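Local atomic coordinates of glycogen synthase (Cyanobacterium sp. CLg1, PDB entry 6GNF), a protein that belongs to the glycogen and starch synthase family of glycosyltransferases, built from two Rossmann-like domains, and is modelled here with ADP and a glycan. Residues Gln78-Tyr91 with Asp131-Ala145. Residues are numbered along the deposited sequence; the frame is centred on the assembly and turned at random.
Sequences QPVNYGQEKTNVRY and DNVERFAMLSQAALA. With SO4 (sulfate ion), chain G.
Gln141 of helix 132-144 reaches across to strand 78-82 and takes the backbone N-H of Asn81 on its OE1, at 2.9 Å and nearly straight (170°). Glutamine suits this place: its chain, extended beyond CG, spans the gap to an N-H on the side of the hairpin away from strand 85-91. Beside it, toward the hairpin turn, a water does similar work, donating to Asn81 O and Glu134 O and accepting from Gly83 N, and so links strand, turn and helix; Glu134 O, which already accepts from Met138 N, gains a second donor. Gly83 lies in the type II' turn from Tyr82 to Glu85, where positive phi favours glycine and the lack of a side chain lets Glu134 CG come to 3.5 Å from Gly83 CA. The Tyr82 ring, swung out with CG anti to the backbone N (chi1 178°), receives Glu134 CB over one face in a CH-pi contact, 3.7 Å from the ring centroid. Its hydroxyl donates to Asp131 OD2, at the ring edge, in a bond modelled as very short, so its exact length is doubtful; Asp131 OD1 is paired with Lys112, and the carboxylate of Glu134 turns away to Lys213. Farther along the helix, Tyr91 OH donates to Ala142 O at 2.6 Å, in the carbonyl plane and on a lone pair. Between these polar ends Met138 supplies flexible apolar bulk: its CG meets Val80 CG2 at 3.6 Å, while SD lies by Thr87 CG2 and obliquely beside the Tyr82 ring, a Met-aromatic contact. Small Ala142 lets Val89 CG2 come to 4.0 Å from its CB. The helix thus packs on the hairpin at the edge of the mixed sheet of the N-terminal domain, running nearly antiparallel to strand 78-82 (159°), with strand 99-105 and helix 107-110 adjoining the apolar layer and helix 177-186 bordering Asn81 and Gln141.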
# COMPACT_ATOMS: atom_id res chain seq x y z
N GLN A 78 -16.98 4.41 23.92
CA GLN A 78 -16.22 5.64 24.03
C GLN A 78 -16.91 6.74 23.25
O GLN A 78 -17.18 6.58 22.06
CB GLN A 78 -14.81 5.40 23.49
CG GLN A 78 -13.93 6.63 23.42
CD GLN A 78 -13.77 7.29 24.77
OE1 GLN A 78 -13.87 6.65 25.82
NE2 GLN A 78 -13.64 8.60 24.75
N PRO A 79 -17.20 7.89 23.89
CA PRO A 79 -17.77 9.00 23.13
C PRO A 79 -16.75 9.64 22.18
O PRO A 79 -15.60 9.83 22.55
CB PRO A 79 -18.23 10.00 24.20
CG PRO A 79 -17.50 9.62 25.43
CD PRO A 79 -17.22 8.15 25.34
N VAL A 80 -17.19 9.94 20.96
CA VAL A 80 -16.36 10.62 19.97
C VAL A 80 -17.27 11.50 19.13
O VAL A 80 -18.49 11.43 19.25
CB VAL A 80 -15.62 9.63 19.03
CG1 VAL A 80 -14.53 8.87 19.79
CG2 VAL A 80 -16.58 8.65 18.39
N ASN A 81 -16.66 12.32 18.28
CA ASN A 81 -17.40 13.20 17.40
C ASN A 81 -17.49 12.62 16.00
O ASN A 81 -16.52 12.07 15.49
CB ASN A 81 -16.72 14.55 17.34
CG ASN A 81 -16.65 15.22 18.70
OD1 ASN A 81 -17.68 15.38 19.37
ND2 ASN A 81 -15.44 15.62 19.11
N TYR A 82 -18.69 12.65 15.44
CA TYR A 82 -18.88 12.35 14.03
C TYR A 82 -19.26 13.67 13.39
O TYR A 82 -20.43 14.03 13.36
CB TYR A 82 -19.98 11.29 13.82
CG TYR A 82 -20.24 10.98 12.36
CD1 TYR A 82 -19.33 10.24 11.62
CD2 TYR A 82 -21.37 11.46 11.72
CE1 TYR A 82 -19.55 9.97 10.28
CE2 TYR A 82 -21.60 11.20 10.39
CZ TYR A 82 -20.69 10.46 9.67
OH TYR A 82 -20.95 10.21 8.35
N GLY A 83 -18.27 14.37 12.85
CA GLY A 83 -18.47 15.75 12.46
C GLY A 83 -18.92 16.53 13.69
O GLY A 83 -18.32 16.42 14.74
N GLN A 84 -20.00 17.27 13.56
CA GLN A 84 -20.47 18.10 14.67
C GLN A 84 -21.46 17.35 15.56
O GLN A 84 -21.90 17.88 16.58
CB GLN A 84 -21.05 19.39 14.11
CG GLN A 84 -20.15 19.96 13.01
CD GLN A 84 -20.34 21.45 12.81
OE1 GLN A 84 -20.70 21.90 11.72
NE2 GLN A 84 -20.09 22.22 13.86
N GLU A 85 -21.78 16.10 15.20
CA GLU A 85 -22.63 15.24 16.01
C GLU A 85 -21.79 14.42 17.01
O GLU A 85 -20.77 13.83 16.66
CB GLU A 85 -23.44 14.30 15.10
CG GLU A 85 -24.30 13.26 15.83
CD GLU A 85 -24.66 12.05 14.97
OE1 GLU A 85 -25.62 12.14 14.17
OE2 GLU A 85 -24.01 10.99 15.12
N LYS A 86 -22.26 14.38 18.25
CA LYS A 86 -21.68 13.54 19.29
C LYS A 86 -22.20 12.12 19.13
O LYS A 86 -23.39 11.91 18.92
CB LYS A 86 -22.06 14.08 20.68
CG LYS A 86 -21.04 15.03 21.31
CD LYS A 86 -20.59 16.18 20.41
CE LYS A 86 -21.71 17.16 20.06
NZ LYS A 86 -22.41 17.71 21.26
N THR A 87 -21.31 11.14 19.23
CA THR A 87 -21.70 9.74 19.06
C THR A 87 -20.79 8.83 19.89
O THR A 87 -19.96 9.33 20.64
CB THR A 87 -21.69 9.36 17.55
OG1 THR A 87 -22.35 8.11 17.36
CG2 THR A 87 -20.26 9.31 17.00
N ASN A 88 -21.01 7.52 19.82
CA ASN A 88 -20.21 6.54 20.56
C ASN A 88 -19.67 5.49 19.62
O ASN A 88 -20.33 5.13 18.68
CB ASN A 88 -21.08 5.79 21.58
CG ASN A 88 -21.61 6.69 22.65
OD1 ASN A 88 -22.81 6.95 22.69
ND2 ASN A 88 -20.73 7.22 23.49
N VAL A 89 -18.49 4.98 19.92
CA VAL A 89 -18.00 3.77 19.25
C VAL A 89 -17.96 2.63 20.27
O VAL A 89 -17.93 2.88 21.48
CB VAL A 89 -16.63 3.99 18.59
CG1 VAL A 89 -16.76 5.03 17.48
CG2 VAL A 89 -15.57 4.41 19.60
N ARG A 90 -18.08 1.40 19.79
CA ARG A 90 -17.78 0.20 20.57
C ARG A 90 -16.46 -0.34 20.04
O ARG A 90 -16.07 -0.02 18.92
CB ARG A 90 -18.86 -0.85 20.41
CG ARG A 90 -20.23 -0.45 20.93
CD ARG A 90 -21.23 -1.60 20.81
NE ARG A 90 -21.39 -2.02 19.42
CZ ARG A 90 -21.96 -3.17 19.03
NH1 ARG A 90 -22.45 -4.03 19.91
NH2 ARG A 90 -22.05 -3.45 17.73
N TYR A 91 -15.74 -1.09 20.88
CA TYR A 91 -14.49 -1.70 20.48
C TYR A 91 -14.63 -3.21 20.49
O TYR A 91 -15.14 -3.81 21.44
CB TYR A 91 -13.35 -1.29 21.41
CG TYR A 91 -13.03 0.19 21.42
CD1 TYR A 91 -12.29 0.76 20.39
CD2 TYR A 91 -13.43 1.00 22.47
CE1 TYR A 91 -11.98 2.12 20.40
CE2 TYR A 91 -13.14 2.36 22.48
CZ TYR A 91 -12.41 2.92 21.45
OH TYR A 91 -12.11 4.28 21.47
N ASP A 131 -18.69 11.50 3.24
CA ASP A 131 -18.43 11.67 4.66
C ASP A 131 -17.10 11.07 5.13
O ASP A 131 -16.95 10.73 6.31
CB ASP A 131 -19.60 11.07 5.49
CG ASP A 131 -19.63 9.54 5.47
OD1 ASP A 131 -19.34 8.96 4.40
OD2 ASP A 131 -19.98 8.92 6.51
N ASN A 132 -16.12 10.97 4.23
CA ASN A 132 -14.81 10.45 4.63
C ASN A 132 -14.11 11.31 5.67
O ASN A 132 -13.35 10.78 6.50
CB ASN A 132 -13.89 10.23 3.42
CG ASN A 132 -14.06 8.84 2.80
OD1 ASN A 132 -14.75 7.95 3.34
ND2 ASN A 132 -13.40 8.63 1.68
N VAL A 133 -14.35 12.62 5.62
CA VAL A 133 -13.85 13.54 6.63
C VAL A 133 -14.31 13.07 8.01
O VAL A 133 -13.50 12.89 8.91
CB VAL A 133 -14.31 14.98 6.37
CG1 VAL A 133 -14.11 15.88 7.59
CG2 VAL A 133 -13.58 15.57 5.17
N GLU A 134 -15.61 12.89 8.18
CA GLU A 134 -16.16 12.52 9.48
C GLU A 134 -15.72 11.12 9.90
O GLU A 134 -15.35 10.90 11.05
CB GLU A 134 -17.68 12.64 9.47
CG GLU A 134 -18.20 14.06 9.37
CD GLU A 134 -18.21 14.62 7.95
OE1 GLU A 134 -18.64 15.79 7.75
OE2 GLU A 134 -17.77 13.93 7.00
N ARG A 135 -15.74 10.17 8.96
CA ARG A 135 -15.39 8.78 9.23
C ARG A 135 -13.97 8.60 9.73
O ARG A 135 -13.73 7.85 10.67
CB ARG A 135 -15.59 7.92 7.97
CG ARG A 135 -17.00 7.36 7.81
CD ARG A 135 -17.36 7.07 6.36
NE ARG A 135 -16.30 6.40 5.62
CZ ARG A 135 -16.19 5.09 5.42
NH1 ARG A 135 -17.08 4.24 5.92
NH2 ARG A 135 -15.16 4.63 4.71
N PHE A 136 -13.02 9.29 9.10
CA PHE A 136 -11.62 9.08 9.43
C PHE A 136 -11.12 9.99 10.55
O PHE A 136 -10.26 9.59 11.32
CB PHE A 136 -10.75 9.16 8.18
CG PHE A 136 -11.07 8.11 7.16
CD1 PHE A 136 -11.28 6.79 7.55
CD2 PHE A 136 -11.17 8.42 5.82
CE1 PHE A 136 -11.59 5.82 6.62
CE2 PHE A 136 -11.48 7.45 4.87
CZ PHE A 136 -11.69 6.15 5.27
N ALA A 137 -11.70 11.18 10.68
CA ALA A 137 -11.49 11.96 11.90
C ALA A 137 -11.97 11.16 13.12
O ALA A 137 -11.33 11.16 14.18
CB ALA A 137 -12.21 13.29 11.83
N MET A 138 -13.11 10.49 12.99
CA MET A 138 -13.63 9.68 14.09
C MET A 138 -12.71 8.49 14.42
O MET A 138 -12.58 8.10 15.59
CB MET A 138 -15.04 9.18 13.78
CG MET A 138 -15.70 8.44 14.94
SD MET A 138 -17.44 8.08 14.66
CE MET A 138 -17.27 6.75 13.48
N LEU A 139 -12.11 7.89 13.40
CA LEU A 139 -11.14 6.82 13.62
C LEU A 139 -9.96 7.28 14.46
O LEU A 139 -9.55 6.56 15.37
CB LEU A 139 -10.64 6.26 12.29
CG LEU A 139 -9.50 5.24 12.35
CD1 LEU A 139 -9.89 4.04 13.20
CD2 LEU A 139 -9.11 4.79 10.95
N SER A 140 -9.42 8.46 14.16
CA SER A 140 -8.26 8.98 14.89
C SER A 140 -8.60 9.25 16.35
O SER A 140 -7.80 8.96 17.22
CB SER A 140 -7.73 10.25 14.22
OG SER A 140 -7.31 9.92 12.90
N GLN A 141 -9.77 9.81 16.61
CA GLN A 141 -10.25 10.03 17.97
C GLN A 141 -10.45 8.73 18.72
O GLN A 141 -10.13 8.63 19.90
CB GLN A 141 -11.58 10.79 17.97
CG GLN A 141 -11.50 12.20 17.45
CD GLN A 141 -12.87 12.81 17.26
OE1 GLN A 141 -13.77 12.65 18.08
NE2 GLN A 141 -13.05 13.52 16.15
N ALA A 142 -11.07 7.76 18.06
CA ALA A 142 -11.37 6.49 18.71
C ALA A 142 -10.10 5.72 19.06
O ALA A 142 -10.09 5.02 20.09
CB ALA A 142 -12.26 5.63 17.82
N ALA A 143 -9.08 5.83 18.22
CA ALA A 143 -7.84 5.07 18.40
C ALA A 143 -7.06 5.56 19.61
O ALA A 143 -6.41 4.78 20.28
CB ALA A 143 -6.97 5.18 17.15
N LEU A 144 -7.14 6.85 19.89
CA LEU A 144 -6.38 7.43 21.00
C LEU A 144 -6.80 6.85 22.34
O LEU A 144 -5.96 6.72 23.24
CB LEU A 144 -6.51 8.95 21.01
CG LEU A 144 -5.67 9.71 19.98
CD1 LEU A 144 -6.22 11.10 19.74
CD2 LEU A 144 -4.22 9.79 20.42
N ALA A 145 -8.07 6.47 22.47
CA ALA A 145 -8.58 5.91 23.72
C ALA A 145 -8.17 4.46 23.95
O ALA A 145 -8.23 3.96 25.07
CB ALA A 145 -10.10 6.05 23.78
S SO4 G . -22.93 -6.95 16.20
O1 SO4 G . -23.20 -6.28 17.50
O2 SO4 G . -22.59 -5.98 15.13
O3 SO4 G . -24.16 -7.66 15.79
O4 SO4 G . -21.82 -7.92 16.35
O HOH W 1 -15.61 12.92 13.03